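Local coordinates for glutamyl-tRNA(Gln) amidotransferase subunit B, mitochondrial (Saccharomyces cerevisiae, PDB 4N0H), which serves as the B subunit of a mitochondrial amidotransferase complex and carries a GatB/GatE-type catalytic domain, at residues Lys73-Leu78 / Pro110-Gly115. Residues are numbered along the deposited sequence; the frame is centred on the assembly and turned at random.
Sequences KLSLAL and PFARGG
The aromatic ring of Phe-111 meets Ser-75 at its edge: the hydroxyl oxygen OG lies in the ring plane, 3.5 Å from CE1 and 3.6 Å from CD1, so it faces the rim of C-H groups and neither ring face. The ring reaches the helix because CG stands anti to the backbone N (chi1 -174°), which extends the ring away from its own backbone, so that its CD1-CE1 edge lies beside Ser-75. The same OG also rests 3.5 Å from the methyl CB of Ala-112, while Ser-75 CB is 4.1 Å from that methyl. One small side chain therefore touches two consecutive residues at the bulge. With OG beside its own backbone N (chi1 -56°), the hydroxyl is hydrogen-bonded to the carbonyl oxygen of Ala-71, one turn back in the helix; its contacts with the ring and the methyl are van der Waals in kind. At the other end the backbones come together, with Leu-78 and Gly-115 CA atoms 5.0 Å apart against 6.6 Å for Ser-75 and Ala-112. Here Leu-78 O lies 3.2 Å from Gly-115 CA. Gly-115, with no side chain and a positive phi of 98°, brings its CA directly up to this carbonyl. Just past Gly-115, Lys-116 is joined to Leu-78 by a backbone hydrogen bond, and Leu-138 of strand 130-142 packs against both Ser-75 and Leu-78. Phe-111 and Ala-112 both face Leu-138, the defining geometry of a classic beta bulge in the antiparallel pairing of strands 102-120 and 130-142. The arrangement is thus helix-on-sheet packing in the GatB/GatE catalytic domain, with the C-terminal turn of helix 65-78 laid against a bulged strand.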
# COMPACT_ATOMS: atom_id res chain seq x y z
N LYS B 73 26.63 1.76 12.37
CA LYS B 73 28.01 1.41 12.67
C LYS B 73 28.88 1.49 11.42
O LYS B 73 30.01 1.99 11.46
CB LYS B 73 28.10 0.03 13.32
CG LYS B 73 27.32 -0.08 14.62
CD LYS B 73 27.44 -1.46 15.25
CE LYS B 73 28.81 -1.67 15.86
NZ LYS B 73 28.95 -3.03 16.47
N LEU B 74 28.35 1.01 10.30
CA LEU B 74 29.08 1.06 9.04
C LEU B 74 29.28 2.50 8.56
O LEU B 74 30.37 2.86 8.12
CB LEU B 74 28.39 0.23 7.96
CG LEU B 74 29.11 0.24 6.62
CD1 LEU B 74 30.53 -0.32 6.76
CD2 LEU B 74 28.32 -0.54 5.58
N SER B 75 28.23 3.31 8.63
CA SER B 75 28.31 4.71 8.20
C SER B 75 29.36 5.46 9.00
O SER B 75 30.15 6.23 8.45
CB SER B 75 26.96 5.41 8.36
OG SER B 75 25.93 4.72 7.66
N LEU B 76 29.38 5.23 10.31
CA LEU B 76 30.33 5.88 11.20
C LEU B 76 31.76 5.46 10.88
O LEU B 76 32.67 6.29 10.85
CB LEU B 76 29.99 5.57 12.66
CG LEU B 76 28.74 6.27 13.21
CD1 LEU B 76 28.38 5.75 14.59
CD2 LEU B 76 28.95 7.77 13.24
N ALA B 77 31.95 4.17 10.64
CA ALA B 77 33.28 3.65 10.33
C ALA B 77 33.82 4.23 9.02
O ALA B 77 35.03 4.41 8.88
CB ALA B 77 33.25 2.13 10.26
N LEU B 78 32.92 4.52 8.09
CA LEU B 78 33.31 5.06 6.78
C LEU B 78 33.38 6.58 6.78
O LEU B 78 33.92 7.18 5.85
CB LEU B 78 32.32 4.61 5.71
CG LEU B 78 32.15 3.11 5.46
CD1 LEU B 78 31.01 2.89 4.48
CD2 LEU B 78 33.44 2.48 4.95
N PRO B 110 18.85 7.06 0.11
CA PRO B 110 19.71 6.06 0.75
C PRO B 110 19.98 6.40 2.21
O PRO B 110 19.84 7.56 2.62
CB PRO B 110 21.00 6.12 -0.08
CG PRO B 110 21.00 7.49 -0.67
CD PRO B 110 19.56 7.81 -0.94
N PHE B 111 20.36 5.39 2.99
CA PHE B 111 20.64 5.56 4.41
C PHE B 111 21.75 6.58 4.68
O PHE B 111 21.64 7.39 5.60
CB PHE B 111 21.00 4.22 5.07
CG PHE B 111 21.15 4.29 6.57
CD1 PHE B 111 22.40 4.48 7.15
CD2 PHE B 111 20.04 4.20 7.39
CE1 PHE B 111 22.54 4.55 8.52
CE2 PHE B 111 20.17 4.27 8.77
CZ PHE B 111 21.42 4.45 9.34
N ALA B 112 22.81 6.52 3.89
CA ALA B 112 23.95 7.42 4.06
C ALA B 112 24.61 7.75 2.73
O ALA B 112 24.47 7.01 1.75
CB ALA B 112 24.98 6.83 5.02
N ARG B 113 25.34 8.86 2.70
CA ARG B 113 26.09 9.25 1.52
C ARG B 113 27.49 9.71 1.91
O ARG B 113 27.73 10.09 3.06
CB ARG B 113 25.36 10.35 0.75
CG ARG B 113 24.13 9.87 -0.01
CD ARG B 113 23.36 11.03 -0.63
NE ARG B 113 22.46 11.67 0.32
CZ ARG B 113 21.98 12.91 0.19
NH1 ARG B 113 22.32 13.65 -0.86
NH2 ARG B 113 21.16 13.41 1.10
N GLY B 114 28.41 9.66 0.96
CA GLY B 114 29.78 10.07 1.21
C GLY B 114 30.52 9.03 2.03
O GLY B 114 30.08 7.88 2.15
N GLY B 115 31.65 9.43 2.60
CA GLY B 115 32.51 8.50 3.30
C GLY B 115 33.64 8.04 2.40
O GLY B 115 33.70 8.42 1.23